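Local atomic coordinates of uncharacterized protein (Parabacteroides merdae, PDB entry 4R7F), a protein that is of unknown function but is built largely of immunoglobulin-like beta-sandwich domains, binds magnesium and begins with a domain related to type 9 secretion plug proteins. Residues Asn215-Met227 with Thr360-Tyr374. Residues are numbered along the deposited sequence; the frame is centred on the assembly and turned at random.
Sequences NLIFPAGNEYRRM and TGPIEGNYYQTQNEY. With MG (magnesium ion), chain G.
Gly221 and Asn366 form the closest CA pair across the contact, 4.0 Å apart, where the linker between strands 207-219 and 225-228 crosses the loop that leads into strand 373-380. The meeting illustrates how two irregular segments of one chain can be fixed by polar groups where no sheet joins them. Asn366 OD1 accepts Gly221 N at 2.8 Å, with the donor tilted from its carbonyl plane, and also takes Thr360 OG1 in that plane, on a lone pair. With Asn366 replaced by an alanine, Gly221 N and the Thr360 hydroxyl would probably lose the acceptor they share. Gly221 O in turn receives Tyr367 N, while Ala220 O is met by Asn372 ND2 at 2.7 Å.

Farther along, Asn222 carries CG anti to its own nitrogen (chi1 -157°), which lays the amide beside the Tyr367 ring and sends ND2 to Glu364 O at 2.9 Å. Arg225 NE gives a nearly straight hydrogen bond, part of a salt bridge, to the syn lone pair of Glu364 OE2, 2.8 Å away; Arg259 is a second cation for this carboxylate. At the other end Phe218 offers a ring face to CE2 of Tyr374.

Glu223 divides its carboxylate: OE2 accepts Gln371 N at 2.8 Å and Tyr264, whereas OE1 binds magnesium at 2.4 Å. Gln371 O is another ligand, Asp269 and Asp271 contribute from the same chain, and a coordinated water bridges Asn222 O and Asn372 OD1. The metal thus ties both segments together, consistent with a structural cross-link between the loops that lead into strands 225-228 and 373-380.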
loop_
_atom_site.group_PDB
_atom_site.type_symbol
_atom_site.label_atom_id
_atom_site.label_comp_id
_atom_site.label_asym_id
_atom_site.label_seq_id
_atom_site.Cartn_x
_atom_site.Cartn_y
_atom_site.Cartn_z
ATOM N N ASN A 215 5.485 -22.800 -9.507
ATOM C CA ASN A 215 4.619 -22.078 -10.447
ATOM C C ASN A 215 4.292 -20.683 -9.954
ATOM O O ASN A 215 3.734 -19.912 -10.701
ATOM C CB ASN A 215 3.292 -22.824 -10.637
ATOM C CG ASN A 215 3.508 -24.291 -10.919
ATOM O OD1 ASN A 215 3.902 -24.623 -12.000
ATOM N ND2 ASN A 215 3.323 -25.169 -9.909
ATOM N N LEU A 216 4.564 -20.389 -8.678
ATOM C CA LEU A 216 4.212 -19.108 -8.115
ATOM C C LEU A 216 5.348 -18.112 -8.211
ATOM O O LEU A 216 5.312 -17.062 -7.563
ATOM C CB LEU A 216 3.708 -19.252 -6.688
ATOM C CG LEU A 216 2.284 -19.768 -6.606
ATOM C CD1 LEU A 216 1.894 -19.977 -5.168
ATOM C CD2 LEU A 216 1.309 -18.831 -7.289
ATOM N N ILE A 217 6.316 -18.420 -9.069
ATOM C CA ILE A 217 7.417 -17.535 -9.355
ATOM C C ILE A 217 7.157 -16.848 -10.693
ATOM O O ILE A 217 7.027 -17.484 -11.723
ATOM C CB ILE A 217 8.754 -18.283 -9.407
ATOM C CG1 ILE A 217 9.025 -18.953 -8.063
ATOM C CG2 ILE A 217 9.872 -17.299 -9.698
ATOM C CD1 ILE A 217 10.342 -19.705 -7.997
ATOM N N PHE A 218 7.079 -15.533 -10.654
ATOM C CA PHE A 218 6.708 -14.722 -11.797
ATOM C C PHE A 218 7.900 -13.918 -12.209
ATOM O O PHE A 218 8.696 -13.544 -11.352
ATOM C CB PHE A 218 5.667 -13.724 -11.368
ATOM C CG PHE A 218 4.326 -14.306 -11.174
ATOM C CD1 PHE A 218 3.969 -14.859 -9.956
ATOM C CD2 PHE A 218 3.388 -14.230 -12.176
ATOM C CE1 PHE A 218 2.701 -15.380 -9.751
ATOM C CE2 PHE A 218 2.122 -14.774 -12.001
ATOM C CZ PHE A 218 1.782 -15.352 -10.779
ATOM N N PRO A 219 8.011 -13.581 -13.497
ATOM C CA PRO A 219 9.055 -12.567 -13.793
ATOM C C PRO A 219 8.669 -11.216 -13.205
ATOM O O PRO A 219 7.481 -10.864 -13.167
ATOM C CB PRO A 219 9.084 -12.519 -15.317
ATOM C CG PRO A 219 7.765 -13.101 -15.735
ATOM C CD PRO A 219 7.402 -14.125 -14.713
ATOM N N ALA A 220 9.663 -10.476 -12.728
ATOM C CA ALA A 220 9.399 -9.304 -11.919
ATOM C C ALA A 220 8.958 -8.102 -12.714
ATOM O O ALA A 220 8.281 -7.202 -12.179
ATOM C CB ALA A 220 10.598 -8.968 -11.050
ATOM N N GLY A 221 9.341 -8.044 -13.984
ATOM C CA GLY A 221 8.983 -6.886 -14.817
ATOM C C GLY A 221 9.580 -5.600 -14.296
ATOM O O GLY A 221 10.639 -5.604 -13.625
ATOM N N ASN A 222 8.882 -4.513 -14.598
ATOM C CA ASN A 222 9.365 -3.164 -14.407
ATOM C C ASN A 222 8.154 -2.299 -14.088
ATOM O O ASN A 222 6.998 -2.730 -14.281
ATOM C CB ASN A 222 10.046 -2.643 -15.677
ATOM C CG ASN A 222 11.036 -1.502 -15.408
ATOM O OD1 ASN A 222 11.008 -0.882 -14.362
ATOM N ND2 ASN A 222 11.901 -1.231 -16.358
ATOM N N GLU A 223 8.405 -1.094 -13.578
ATOM C CA GLU A 223 7.316 -0.130 -13.397
ATOM C C GLU A 223 6.841 0.242 -14.776
ATOM O O GLU A 223 7.630 0.338 -15.729
ATOM C CB GLU A 223 7.723 1.123 -12.596
ATOM C CG GLU A 223 8.433 0.843 -11.247
ATOM C CD GLU A 223 7.637 0.003 -10.235
ATOM O OE1 GLU A 223 6.414 -0.259 -10.402
ATOM O OE2 GLU A 223 8.276 -0.420 -9.248
ATOM N N TYR A 224 5.536 0.403 -14.877
ATOM C CA TYR A 224 4.915 0.693 -16.140
ATOM C C TYR A 224 5.369 2.078 -16.544
ATOM O O TYR A 224 5.718 2.949 -15.704
ATOM C CB TYR A 224 3.375 0.641 -16.047
ATOM C CG TYR A 224 2.781 -0.746 -15.978
ATOM C CD1 TYR A 224 2.981 -1.548 -14.898
ATOM C CD2 TYR A 224 1.989 -1.248 -17.020
ATOM C CE1 TYR A 224 2.442 -2.831 -14.837
ATOM C CE2 TYR A 224 1.460 -2.513 -16.980
ATOM C CZ TYR A 224 1.671 -3.309 -15.871
ATOM O OH TYR A 224 1.150 -4.586 -15.797
ATOM N N ARG A 225 5.384 2.253 -17.860
ATOM C CA ARG A 225 5.611 3.527 -18.482
ATOM C C ARG A 225 4.393 4.397 -18.279
ATOM O O ARG A 225 3.250 3.889 -18.217
ATOM C CB ARG A 225 5.842 3.354 -19.988
ATOM C CG ARG A 225 7.100 2.588 -20.351
ATOM C CD ARG A 225 7.028 2.091 -21.785
ATOM N NE ARG A 225 8.022 1.089 -22.094
ATOM C CZ ARG A 225 9.266 1.347 -22.481
ATOM N NH1 ARG A 225 9.716 2.589 -22.598
ATOM N NH2 ARG A 225 10.069 0.339 -22.751
ATOM N N ARG A 226 4.630 5.710 -18.190
ATOM C CA ARG A 226 3.532 6.663 -17.934
ATOM C C ARG A 226 3.564 7.786 -18.926
ATOM O O ARG A 226 4.621 8.153 -19.464
ATOM C CB ARG A 226 3.562 7.215 -16.505
ATOM C CG ARG A 226 3.405 6.151 -15.416
ATOM C CD ARG A 226 4.068 6.540 -14.101
ATOM N NE ARG A 226 3.565 7.813 -13.545
ATOM C CZ ARG A 226 4.320 8.810 -13.068
ATOM N NH1 ARG A 226 5.652 8.736 -13.048
ATOM N NH2 ARG A 226 3.738 9.901 -12.594
HETATM N N MSE A 227 2.372 8.333 -19.135
HETATM C CA MSE A 227 2.096 9.314 -20.171
HETATM C C MSE A 227 0.838 10.012 -19.720
HETATM O O MSE A 227 -0.008 9.387 -19.083
HETATM C CB MSE A 227 1.946 8.357 -21.360
HETATM C CG MSE A 227 1.296 8.848 -22.593
HETATM SE SE MSE A 227 -0.625 8.846 -22.469
HETATM C CE MSE A 227 -1.291 7.304 -23.463
ATOM N N THR A 360 7.564 -9.526 -19.951
ATOM C CA THR A 360 8.142 -8.204 -19.700
ATOM C C THR A 360 9.662 -8.193 -19.974
ATOM O O THR A 360 10.283 -7.143 -20.126
ATOM C CB THR A 360 7.925 -7.850 -18.212
ATOM O OG1 THR A 360 8.168 -9.037 -17.448
ATOM C CG2 THR A 360 6.526 -7.380 -17.967
ATOM N N GLY A 361 10.281 -9.358 -19.997
ATOM C CA GLY A 361 11.731 -9.406 -20.035
ATOM C C GLY A 361 12.400 -8.705 -21.204
ATOM O O GLY A 361 13.354 -7.962 -21.023
ATOM N N PRO A 362 11.938 -8.986 -22.421
ATOM C CA PRO A 362 12.692 -8.499 -23.595
ATOM C C PRO A 362 12.691 -6.971 -23.773
ATOM O O PRO A 362 13.714 -6.399 -24.082
ATOM C CB PRO A 362 12.004 -9.208 -24.764
ATOM C CG PRO A 362 11.387 -10.429 -24.176
ATOM C CD PRO A 362 10.929 -9.999 -22.793
ATOM N N ILE A 363 11.578 -6.300 -23.520
ATOM C CA ILE A 363 11.519 -4.842 -23.701
ATOM C C ILE A 363 11.508 -4.013 -22.399
ATOM O O ILE A 363 12.078 -2.910 -22.341
ATOM C CB ILE A 363 10.264 -4.530 -24.527
ATOM C CG1 ILE A 363 10.406 -5.230 -25.883
ATOM C CG2 ILE A 363 10.051 -3.024 -24.667
ATOM C CD1 ILE A 363 9.103 -5.521 -26.564
ATOM N N GLU A 364 10.830 -4.523 -21.375
ATOM C CA GLU A 364 10.660 -3.779 -20.150
ATOM C C GLU A 364 11.715 -4.146 -19.126
ATOM O O GLU A 364 12.058 -3.340 -18.280
ATOM C CB GLU A 364 9.251 -3.972 -19.582
ATOM C CG GLU A 364 8.154 -3.520 -20.528
ATOM C CD GLU A 364 8.257 -2.072 -20.981
ATOM O OE1 GLU A 364 9.175 -1.312 -20.556
ATOM O OE2 GLU A 364 7.392 -1.664 -21.798
ATOM N N GLY A 365 12.248 -5.355 -19.249
ATOM C CA GLY A 365 13.212 -5.899 -18.305
ATOM C C GLY A 365 12.522 -6.514 -17.091
ATOM O O GLY A 365 11.317 -6.317 -16.875
ATOM N N ASN A 366 13.300 -7.256 -16.302
ATOM C CA ASN A 366 12.798 -7.934 -15.123
ATOM C C ASN A 366 13.722 -7.570 -13.954
ATOM O O ASN A 366 14.870 -7.977 -13.899
ATOM C CB ASN A 366 12.753 -9.456 -15.343
ATOM C CG ASN A 366 11.581 -9.905 -16.196
ATOM O OD1 ASN A 366 10.498 -9.298 -16.175
ATOM N ND2 ASN A 366 11.792 -10.967 -16.984
ATOM N N TYR A 367 13.173 -6.823 -13.011
ATOM C CA TYR A 367 13.910 -6.269 -11.906
ATOM C C TYR A 367 13.174 -6.642 -10.666
ATOM O O TYR A 367 11.992 -6.293 -10.532
ATOM C CB TYR A 367 13.920 -4.745 -12.051
ATOM C CG TYR A 367 14.636 -4.255 -13.309
ATOM C CD1 TYR A 367 16.002 -4.098 -13.324
ATOM C CD2 TYR A 367 13.936 -3.943 -14.466
ATOM C CE1 TYR A 367 16.668 -3.650 -14.458
ATOM C CE2 TYR A 367 14.590 -3.470 -15.594
ATOM C CZ TYR A 367 15.972 -3.344 -15.580
ATOM O OH TYR A 367 16.677 -2.907 -16.692
ATOM N N TYR A 368 13.854 -7.334 -9.749
ATOM C CA TYR A 368 13.193 -7.869 -8.537
ATOM C C TYR A 368 12.556 -6.799 -7.658
ATOM O O TYR A 368 11.605 -7.098 -6.958
ATOM C CB TYR A 368 14.144 -8.712 -7.672
ATOM C CG TYR A 368 15.064 -7.867 -6.832
ATOM C CD1 TYR A 368 16.219 -7.305 -7.393
ATOM C CD2 TYR A 368 14.762 -7.581 -5.494
ATOM C CE1 TYR A 368 17.046 -6.498 -6.655
ATOM C CE2 TYR A 368 15.585 -6.761 -4.736
ATOM C CZ TYR A 368 16.730 -6.249 -5.323
ATOM O OH TYR A 368 17.559 -5.454 -4.619
ATOM N N GLN A 369 13.090 -5.574 -7.692
ATOM C CA GLN A 369 12.579 -4.473 -6.866
ATOM C C GLN A 369 11.191 -4.008 -7.268
ATOM O O GLN A 369 10.543 -3.317 -6.490
ATOM C CB GLN A 369 13.474 -3.209 -6.935
ATOM C CG GLN A 369 14.969 -3.361 -6.679
ATOM C CD GLN A 369 15.797 -3.709 -7.922
ATOM O OE1 GLN A 369 15.339 -4.359 -8.881
ATOM N NE2 GLN A 369 17.032 -3.271 -7.906
ATOM N N THR A 370 10.779 -4.294 -8.508
ATOM C CA THR A 370 9.575 -3.709 -9.092
ATOM C C THR A 370 8.337 -3.923 -8.196
ATOM O O THR A 370 8.064 -5.032 -7.718
ATOM C CB THR A 370 9.326 -4.304 -10.508
ATOM O OG1 THR A 370 10.390 -3.878 -11.357
ATOM C CG2 THR A 370 7.988 -3.838 -11.100
ATOM N N GLN A 371 7.605 -2.855 -7.974
ATOM C CA GLN A 371 6.334 -2.918 -7.249
ATOM C C GLN A 371 5.264 -3.496 -8.178
ATOM O O GLN A 371 4.899 -2.883 -9.203
ATOM C CB GLN A 371 5.938 -1.517 -6.730
ATOM C CG GLN A 371 4.577 -1.463 -6.003
ATOM C CD GLN A 371 3.303 -1.286 -6.891
ATOM O OE1 GLN A 371 3.263 -0.488 -7.860
ATOM N NE2 GLN A 371 2.230 -2.008 -6.505
ATOM N N ASN A 372 4.782 -4.688 -7.839
ATOM C CA ASN A 372 3.688 -5.332 -8.585
ATOM C C ASN A 372 2.621 -5.732 -7.614
ATOM O O ASN A 372 2.856 -5.770 -6.410
ATOM C CB ASN A 372 4.187 -6.584 -9.305
ATOM C CG ASN A 372 5.077 -6.259 -10.477
ATOM O OD1 ASN A 372 4.719 -5.470 -11.372
ATOM N ND2 ASN A 372 6.243 -6.833 -10.473
ATOM N N GLU A 373 1.440 -6.027 -8.124
ATOM C CA GLU A 373 0.389 -6.571 -7.276
ATOM C C GLU A 373 0.006 -7.966 -7.747
ATOM O O GLU A 373 0.148 -8.276 -8.917
ATOM C CB GLU A 373 -0.832 -5.668 -7.279
ATOM C CG GLU A 373 -1.592 -5.623 -8.591
ATOM C CD GLU A 373 -2.587 -4.494 -8.604
ATOM O OE1 GLU A 373 -2.150 -3.322 -8.609
ATOM O OE2 GLU A 373 -3.786 -4.777 -8.589
ATOM N N TYR A 374 -0.485 -8.786 -6.828
ATOM C CA TYR A 374 -0.882 -10.144 -7.125
ATOM C C TYR A 374 -2.188 -10.405 -6.441
ATOM O O TYR A 374 -2.288 -10.222 -5.245
ATOM C CB TYR A 374 0.148 -11.132 -6.591
ATOM C CG TYR A 374 1.474 -10.937 -7.228
ATOM C CD1 TYR A 374 2.370 -10.006 -6.742
ATOM C CD2 TYR A 374 1.822 -11.629 -8.360
ATOM C CE1 TYR A 374 3.605 -9.807 -7.350
ATOM C CE2 TYR A 374 3.066 -11.449 -8.958
ATOM C CZ TYR A 374 3.947 -10.530 -8.473
ATOM O OH TYR A 374 5.166 -10.312 -9.143
HETATM MG MG MG G . 4.299 -1.301 -10.538
HETATM O O HOH W 1 5.633 -9.728 -15.630
HETATM O O HOH W 2 5.014 -2.837 -12.221
#